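Local coordinates for protein pectate lyase (Cellvibrio cellulosa, PDB 1GXO) that cleaves polygalacturonate by an anti-beta-elimination mechanism, this chain being the catalytic module of a larger polysaccharide lyase, at residues 250-255 against 275-280. The protein carries 1 engineered substitution. Residues are numbered along the deposited sequence; the frame is centred on the assembly and turned at random.
Sequences RTYLEG and KMWYRF. With ADA (alpha-D-galactopyranuronic acid), chain B.
L253 and M276 form a short antiparallel pairing that joins the loop after helix 233-246 to strand 274-278 in the catalytic module, an example of a loop fastened by one hydrogen-bonded pair, followed by the non-hydrogen-bonded pair E254 with K275, and flanked by side chains on both faces. L253 N donates to M276 O at 2.7 Å, in the carbonyl plane, and M276 N returns a bond to L253 O at 2.8 Å. On one face the K275 chain, extended as far as CE, crosses Y252, its CD 3.6 Å from the ring centroid and nearly on the normal; NZ is too far for more than a weak cation-pi attraction. A chi1 of 62° sets Y252 CG between the backbone N and the carbonyl carbon, while its CB rests over the five-membered ring of W277, 3.7 Å from the centroid. W277 NE1 bonds to F246 O at the end of that helix. On the other face L253 CD2 meets M276 CE at 3.8 Å, and M276 CE also lies over the centre of the Y278 ring. Apolar and CH-pi contacts thus flank the paired amides, while farther along R279, one of the pocket's arginines, grips a galacturonate carboxylate through two nearly straight bonds, NH1 to O6B and NH2 to O6A.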
ATOM      1  N   ARG A 250      -2.313 -12.479 -20.458  1.00 16.90           N
ATOM      2  CA  ARG A 250      -1.511 -13.490 -19.754  1.00 18.37           C
ATOM      3  C   ARG A 250      -1.576 -13.238 -18.255  1.00 17.00           C
ATOM      4  O   ARG A 250      -1.008 -13.976 -17.445  1.00 17.39           O
ATOM      5  CB  ARG A 250      -0.043 -13.410 -20.181  1.00 19.08           C
ATOM      6  CG  ARG A 250       0.208 -13.670 -21.634  1.00 24.74           C
ATOM      7  CD  ARG A 250       0.025 -15.122 -22.067  1.00 30.41           C
ATOM      8  NE  ARG A 250       1.041 -15.547 -23.033  1.00 35.34           N
ATOM      9  CZ  ARG A 250       2.115 -16.240 -22.697  1.00 37.75           C
ATOM     10  NH1 ARG A 250       2.293 -16.601 -21.427  1.00 39.30           N
ATOM     11  NH2 ARG A 250       3.003 -16.584 -23.623  1.00 38.06           N
ATOM     12  N   THR A 251      -2.250 -12.166 -17.898  1.00 15.94           N
ATOM     13  CA  THR A 251      -2.324 -11.788 -16.519  1.00 15.32           C
ATOM     14  C   THR A 251      -3.762 -11.850 -16.063  1.00 14.86           C
ATOM     15  O   THR A 251      -4.057 -12.467 -15.058  1.00 14.41           O
ATOM     16  CB  THR A 251      -1.739 -10.387 -16.341  1.00 15.56           C
ATOM     17  OG1 THR A 251      -0.325 -10.444 -16.539  1.00 14.95           O
ATOM     18  CG2 THR A 251      -1.899  -9.894 -14.908  1.00 14.58           C
ATOM     19  N   TYR A 252      -4.664 -11.202 -16.787  1.00 14.43           N
ATOM     20  CA  TYR A 252      -6.026 -11.172 -16.327  1.00 15.62           C
ATOM     21  C   TYR A 252      -6.797 -12.311 -16.928  1.00 15.93           C
ATOM     22  O   TYR A 252      -6.459 -12.794 -18.009  1.00 16.11           O
ATOM     23  CB  TYR A 252      -6.695  -9.824 -16.604  1.00 15.64           C
ATOM     24  CG  TYR A 252      -6.786  -9.467 -18.068  1.00 16.95           C
ATOM     25  CD1 TYR A 252      -7.718 -10.084 -18.899  1.00 17.01           C
ATOM     26  CD2 TYR A 252      -5.958  -8.485 -18.614  1.00 16.42           C
ATOM     27  CE1 TYR A 252      -7.806  -9.754 -20.237  1.00 16.51           C
ATOM     28  CE2 TYR A 252      -6.049  -8.132 -19.946  1.00 16.11           C
ATOM     29  CZ  TYR A 252      -6.973  -8.772 -20.758  1.00 16.18           C
ATOM     30  OH  TYR A 252      -7.071  -8.467 -22.106  1.00 14.70           O
ATOM     31  N   LEU A 253      -7.797 -12.761 -16.177  1.00 16.62           N
ATOM     32  CA  LEU A 253      -8.800 -13.727 -16.615  1.00 18.25           C
ATOM     33  C   LEU A 253      -9.887 -12.958 -17.400  1.00 18.98           C
ATOM     34  O   LEU A 253     -10.338 -11.907 -16.937  1.00 19.54           O
ATOM     35  CB  LEU A 253      -9.402 -14.375 -15.365  1.00 18.57           C
ATOM     36  CG  LEU A 253     -10.001 -15.784 -15.389  1.00 20.50           C
ATOM     37  CD1 LEU A 253      -9.124 -16.746 -16.193  1.00 22.57           C
ATOM     38  CD2 LEU A 253     -10.242 -16.296 -13.958  1.00 19.76           C
ATOM     39  N   GLU A 254     -10.261 -13.442 -18.585  1.00 19.32           N
ATOM     40  CA  GLU A 254     -11.262 -12.776 -19.430  1.00 20.47           C
ATOM     41  C   GLU A 254     -12.605 -13.477 -19.357  1.00 20.49           C
ATOM     42  O   GLU A 254     -12.669 -14.699 -19.431  1.00 21.34           O
ATOM     43  CB  GLU A 254     -10.849 -12.788 -20.885  1.00 20.79           C
ATOM     44  CG  GLU A 254      -9.416 -12.397 -21.161  1.00 24.25           C
ATOM     45  CD  GLU A 254      -9.178 -12.217 -22.644  1.00 27.59           C
ATOM     46  OE1 GLU A 254     -10.036 -11.548 -23.278  1.00 30.15           O
ATOM     47  OE2 GLU A 254      -8.161 -12.748 -23.167  1.00 27.37           O
ATOM     48  N   GLY A 255     -13.675 -12.694 -19.259  1.00 20.46           N
ATOM     49  CA  GLY A 255     -15.006 -13.241 -19.058  1.00 20.18           C
ATOM     50  C   GLY A 255     -15.238 -13.805 -17.663  1.00 19.88           C
ATOM     51  O   GLY A 255     -15.995 -14.756 -17.491  1.00 19.99           O
ATOM     52  N   LYS A 275     -13.202  -8.548 -16.512  1.00 21.71           N
ATOM     53  CA  LYS A 275     -11.865  -9.119 -16.300  1.00 20.08           C
ATOM     54  C   LYS A 275     -11.612  -9.385 -14.833  1.00 19.27           C
ATOM     55  O   LYS A 275     -12.062  -8.627 -13.973  1.00 18.66           O
ATOM     56  CB  LYS A 275     -10.772  -8.153 -16.767  1.00 20.31           C
ATOM     57  CG  LYS A 275     -10.777  -7.837 -18.238  1.00 18.42           C
ATOM     58  CD  LYS A 275      -9.593  -6.947 -18.579  1.00 18.49           C
ATOM     59  CE  LYS A 275      -9.596  -6.524 -20.059  1.00 15.89           C
ATOM     60  NZ  LYS A 275     -10.925  -6.014 -20.511  1.00 16.68           N
ATOM     61  N   MET A 276     -10.856 -10.444 -14.549  1.00 18.53           N
ATOM     62  CA  MET A 276     -10.407 -10.700 -13.183  1.00 18.11           C
ATOM     63  C   MET A 276      -8.895 -10.777 -13.062  1.00 17.79           C
ATOM     64  O   MET A 276      -8.208 -11.330 -13.933  1.00 18.02           O
ATOM     65  CB  MET A 276     -11.026 -11.981 -12.610  1.00 17.91           C
ATOM     66  CG  MET A 276     -10.938 -12.028 -11.079  1.00 16.52           C
ATOM     67  SD  MET A 276     -11.202 -13.657 -10.434  1.00 16.48           S
ATOM     68  CE  MET A 276      -9.564 -14.400 -10.719  1.00 17.65           C
ATOM     69  N   TRP A 277      -8.379 -10.220 -11.969  1.00 17.09           N
ATOM     70  CA  TRP A 277      -6.964 -10.385 -11.646  1.00 15.81           C
ATOM     71  C   TRP A 277      -6.814 -11.249 -10.408  1.00 14.81           C
ATOM     72  O   TRP A 277      -7.575 -11.127  -9.471  1.00 14.22           O
ATOM     73  CB  TRP A 277      -6.273  -9.035 -11.451  1.00 15.16           C
ATOM     74  CG  TRP A 277      -6.120  -8.235 -12.739  1.00 15.80           C
ATOM     75  CD1 TRP A 277      -5.011  -8.154 -13.543  1.00 13.58           C
ATOM     76  CD2 TRP A 277      -7.112  -7.392 -13.342  1.00 14.45           C
ATOM     77  NE1 TRP A 277      -5.255  -7.291 -14.584  1.00 13.82           N
ATOM     78  CE2 TRP A 277      -6.542  -6.834 -14.507  1.00 13.17           C
ATOM     79  CE3 TRP A 277      -8.434  -7.047 -13.012  1.00 13.86           C
ATOM     80  CZ2 TRP A 277      -7.239  -5.955 -15.344  1.00 13.41           C
ATOM     81  CZ3 TRP A 277      -9.134  -6.179 -13.854  1.00 14.84           C
ATOM     82  CH2 TRP A 277      -8.529  -5.642 -15.005  1.00 14.99           C
ATOM     83  N   TYR A 278      -5.822 -12.127 -10.430  1.00 14.11           N
ATOM     84  CA  TYR A 278      -5.504 -12.948  -9.280  1.00 14.24           C
ATOM     85  C   TYR A 278      -4.812 -12.109  -8.234  1.00 14.42           C
ATOM     86  O   TYR A 278      -4.175 -11.102  -8.566  1.00 15.67           O
ATOM     87  CB  TYR A 278      -4.626 -14.135  -9.700  1.00 13.54           C
ATOM     88  CG  TYR A 278      -5.380 -15.199 -10.469  1.00 13.20           C
ATOM     89  CD1 TYR A 278      -6.016 -16.245  -9.799  1.00 15.38           C
ATOM     90  CD2 TYR A 278      -5.447 -15.175 -11.869  1.00 15.88           C
ATOM     91  CE1 TYR A 278      -6.688 -17.244 -10.496  1.00 14.06           C
ATOM     92  CE2 TYR A 278      -6.129 -16.174 -12.584  1.00 13.05           C
ATOM     93  CZ  TYR A 278      -6.746 -17.205 -11.885  1.00 14.27           C
ATOM     94  OH  TYR A 278      -7.463 -18.197 -12.546  1.00 13.34           O
ATOM     95  N   ARG A 279      -4.972 -12.505  -6.972  1.00 14.61           N
ATOM     96  CA  ARG A 279      -4.251 -11.911  -5.847  1.00 14.16           C
ATOM     97  C   ARG A 279      -2.748 -12.190  -5.934  1.00 13.92           C
ATOM     98  O   ARG A 279      -1.936 -11.315  -5.630  1.00 13.64           O
ATOM     99  CB  ARG A 279      -4.795 -12.452  -4.500  1.00 14.34           C
ATOM    100  CG  ARG A 279      -4.177 -11.806  -3.243  1.00 15.02           C
ATOM    101  CD  ARG A 279      -4.558 -10.365  -3.077  1.00 18.78           C
ATOM    102  NE  ARG A 279      -4.248  -9.728  -1.783  1.00 19.28           N
ATOM    103  CZ  ARG A 279      -5.095  -9.652  -0.760  1.00 18.85           C
ATOM    104  NH1 ARG A 279      -6.283 -10.221  -0.829  1.00 18.30           N
ATOM    105  NH2 ARG A 279      -4.756  -9.010   0.347  1.00 18.24           N
ATOM    106  N   PHE A 280      -2.402 -13.416  -6.326  1.00 13.28           N
ATOM    107  CA  PHE A 280      -1.013 -13.886  -6.389  1.00 13.41           C
ATOM    108  C   PHE A 280      -0.734 -14.539  -7.746  1.00 13.51           C
ATOM    109  O   PHE A 280      -1.473 -15.436  -8.164  1.00 14.63           O
ATOM    110  CB  PHE A 280      -0.740 -14.952  -5.320  1.00 12.89           C
ATOM    111  CG  PHE A 280      -1.024 -14.506  -3.904  1.00 12.01           C
ATOM    112  CD1 PHE A 280      -2.237 -14.833  -3.286  1.00  9.05           C
ATOM    113  CD2 PHE A 280      -0.065 -13.796  -3.180  1.00 10.27           C
ATOM    114  CE1 PHE A 280      -2.509 -14.429  -1.998  1.00  9.10           C
ATOM    115  CE2 PHE A 280      -0.320 -13.383  -1.872  1.00 11.15           C
ATOM    116  CZ  PHE A 280      -1.537 -13.705  -1.265  1.00 10.79           C
TER
HETATM  117  C1  ADA B   3      -8.504  -9.245   6.125  1.00 23.31           C
HETATM  118  C2  ADA B   3     -10.018  -9.034   5.911  1.00 24.08           C
HETATM  119  C3  ADA B   3     -10.516  -9.977   4.783  1.00 24.85           C
HETATM  120  C4  ADA B   3      -9.721  -9.731   3.491  1.00 24.32           C
HETATM  121  C5  ADA B   3      -8.234  -9.939   3.836  1.00 25.04           C
HETATM  122  C6  ADA B   3      -7.365  -9.728   2.589  1.00 25.46           C
HETATM  123  O2  ADA B   3     -10.754  -9.245   7.104  1.00 25.47           O
HETATM  124  O3  ADA B   3     -11.925  -9.921   4.590  1.00 26.15           O
HETATM  125  O4  ADA B   3      -9.993  -8.387   3.104  1.00 23.83           O
HETATM  126  O5  ADA B   3      -7.853  -9.052   4.889  1.00 23.97           O
HETATM  127  O6B ADA B   3      -7.687 -10.313   1.555  1.00 25.21           O
HETATM  128  O6A ADA B   3      -6.367  -9.010   2.671  1.00 24.54           O